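Local coordinates for protein dihydrodipicolinate synthase (Bacillus anthracis, PDB 1XKY) that probably catalyses the aldolase-type condensation of pyruvate with aspartate semialdehyde that commits carbon to lysine biosynthesis, at residues L139-Y144 against I165-A170. Residues are numbered along the deposited sequence; the frame is centred on the assembly and turned at random.
Sequences LPVMLY and IENIVA. With K (potassium ion), chain F.
Adjacent parallel strands of a TIM barrel, 141-145 and 168-173, begin side by side here, with V141 bridging I168 and M142 bridging A170; the one-residue shift between these pairs is a beta bulge. V141 is gripped through both backbone polar atoms: its N reaches N167 O at 2.6 Å, and its O accepts V169 N at 2.9 Å. Past the bulge, L143 N donates to A170 O at 2.9 Å. Just before the strands, ND2 of N167 donates to L139 O at 3.0 Å, the oxygen lying 20° out of the amide plane; chi1 of 63° lifts the amide toward that carbonyl, and A134 O also takes a bond from ND2. P140, lacking an N-H, suits the strand's entry and lays CB against V169 CG2. I168 and L143 face helix 123-135, I168 CG2 meeting L143 CG at 3.8 Å, with branched V141 beside I168 on that face. Small A170 leaves room on the other face for the M142 methyl: M142 CE lies 3.8 Å from A170 CB. The type I turn I165-I168 presents I165 O and I168 O closely to a potassium ion, E166 O farther off at 3.2 Å; S163 O and two waters join them. Such parallel pairing of consecutive strands is the hallmark of the beta/alpha barrel.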
loop_
_atom_site.group_PDB
_atom_site.type_symbol
_atom_site.label_atom_id
_atom_site.label_comp_id
_atom_site.label_asym_id
_atom_site.label_seq_id
_atom_site.Cartn_x
_atom_site.Cartn_y
_atom_site.Cartn_z
ATOM N N LEU A 139 -9.477 34.938 11.668
ATOM C CA LEU A 139 -8.407 34.778 10.687
ATOM C C LEU A 139 -8.732 33.753 9.614
ATOM O O LEU A 139 -9.464 32.794 9.865
ATOM C CB LEU A 139 -7.108 34.367 11.385
ATOM C CG LEU A 139 -6.412 35.427 12.241
ATOM C CD1 LEU A 139 -5.083 34.877 12.719
ATOM C CD2 LEU A 139 -6.213 36.712 11.469
ATOM N N PRO A 140 -8.180 33.956 8.403
ATOM C CA PRO A 140 -8.232 32.943 7.364
ATOM C C PRO A 140 -7.571 31.627 7.794
ATOM O O PRO A 140 -6.592 31.626 8.572
ATOM C CB PRO A 140 -7.452 33.578 6.205
ATOM C CG PRO A 140 -7.467 35.022 6.472
ATOM C CD PRO A 140 -7.488 35.174 7.943
ATOM N N VAL A 141 -8.113 30.524 7.283
ATOM C CA VAL A 141 -7.653 29.182 7.612
ATOM C C VAL A 141 -7.243 28.418 6.343
ATOM O O VAL A 141 -7.980 28.398 5.344
ATOM C CB VAL A 141 -8.758 28.384 8.352
ATOM C CG1 VAL A 141 -8.368 26.913 8.509
ATOM C CG2 VAL A 141 -9.054 29.012 9.695
ATOM N N MET A 142 -6.067 27.794 6.404
ATOM C CA MET A 142 -5.593 26.872 5.383
ATOM C C MET A 142 -5.583 25.474 5.998
ATOM O O MET A 142 -4.975 25.242 7.046
ATOM C CB MET A 142 -4.190 27.253 4.896
ATOM C CG MET A 142 -3.606 26.318 3.821
ATOM S SD MET A 142 -1.947 26.770 3.223
ATOM C CE MET A 142 -2.322 28.149 2.160
ATOM N N LEU A 143 -6.279 24.551 5.340
ATOM C CA LEU A 143 -6.262 23.150 5.718
ATOM C C LEU A 143 -4.977 22.492 5.217
ATOM O O LEU A 143 -4.385 22.929 4.230
ATOM C CB LEU A 143 -7.470 22.434 5.117
ATOM C CG LEU A 143 -8.865 22.958 5.439
ATOM C CD1 LEU A 143 -9.884 22.162 4.644
ATOM C CD2 LEU A 143 -9.164 22.878 6.921
ATOM N N TYR A 144 -4.556 21.431 5.893
ATOM C CA TYR A 144 -3.357 20.706 5.506
ATOM C C TYR A 144 -3.668 19.215 5.455
ATOM O O TYR A 144 -3.860 18.569 6.492
ATOM C CB TYR A 144 -2.222 21.037 6.483
ATOM C CG TYR A 144 -0.868 20.405 6.212
ATOM C CD1 TYR A 144 -0.568 19.775 5.001
ATOM C CD2 TYR A 144 0.144 20.492 7.170
ATOM C CE1 TYR A 144 0.686 19.223 4.771
ATOM C CE2 TYR A 144 1.397 19.943 6.949
ATOM C CZ TYR A 144 1.662 19.311 5.751
ATOM O OH TYR A 144 2.912 18.774 5.538
ATOM N N ILE A 165 -17.259 27.314 4.523
ATOM C CA ILE A 165 -17.135 28.123 5.722
ATOM C C ILE A 165 -16.302 29.345 5.364
ATOM O O ILE A 165 -15.235 29.215 4.751
ATOM C CB ILE A 165 -16.520 27.331 6.871
ATOM C CG1 ILE A 165 -17.472 26.181 7.247
ATOM C CG2 ILE A 165 -16.239 28.244 8.064
ATOM C CD1 ILE A 165 -16.860 25.132 8.107
ATOM N N GLU A 166 -16.806 30.521 5.737
ATOM C CA GLU A 166 -16.302 31.805 5.251
ATOM C C GLU A 166 -14.777 31.938 5.328
ATOM O O GLU A 166 -14.141 32.285 4.335
ATOM C CB GLU A 166 -16.977 32.956 6.007
ATOM C CG GLU A 166 -16.484 34.328 5.611
ATOM C CD GLU A 166 -17.281 35.452 6.251
ATOM O OE1 GLU A 166 -17.485 36.478 5.566
ATOM O OE2 GLU A 166 -17.702 35.317 7.427
ATOM N N ASN A 167 -14.190 31.647 6.484
ATOM C CA ASN A 167 -12.747 31.883 6.675
ATOM C C ASN A 167 -11.821 30.693 6.358
ATOM O O ASN A 167 -10.619 30.775 6.598
ATOM C CB ASN A 167 -12.467 32.432 8.083
ATOM C CG ASN A 167 -12.838 31.462 9.181
ATOM O OD1 ASN A 167 -13.765 30.667 9.033
ATOM N ND2 ASN A 167 -12.118 31.531 10.297
ATOM N N ILE A 168 -12.365 29.598 5.828
ATOM C CA ILE A 168 -11.531 28.491 5.332
ATOM C C ILE A 168 -11.312 28.722 3.834
ATOM O O ILE A 168 -12.214 28.491 3.013
ATOM C CB ILE A 168 -12.139 27.094 5.619
ATOM C CG1 ILE A 168 -12.421 26.940 7.119
ATOM C CG2 ILE A 168 -11.173 26.002 5.132
ATOM C CD1 ILE A 168 -12.970 25.591 7.552
ATOM N N VAL A 169 -10.112 29.195 3.497
ATOM C CA VAL A 169 -9.840 29.811 2.195
ATOM C C VAL A 169 -8.874 29.045 1.287
ATOM O O VAL A 169 -8.745 29.373 0.099
ATOM C CB VAL A 169 -9.327 31.272 2.370
ATOM C CG1 VAL A 169 -10.335 32.108 3.136
ATOM C CG2 VAL A 169 -7.944 31.330 3.065
ATOM N N ALA A 170 -8.204 28.030 1.825
ATOM C CA ALA A 170 -7.188 27.307 1.060
ATOM C C ALA A 170 -6.869 25.951 1.674
ATOM O O ALA A 170 -7.243 25.674 2.815
ATOM C CB ALA A 170 -5.916 28.144 0.945
HETATM K K K F . -14.381 29.918 2.200
HETATM O O HOH W 1 -12.640 30.662 -0.031
HETATM O O HOH W 2 -16.588 31.195 1.553
#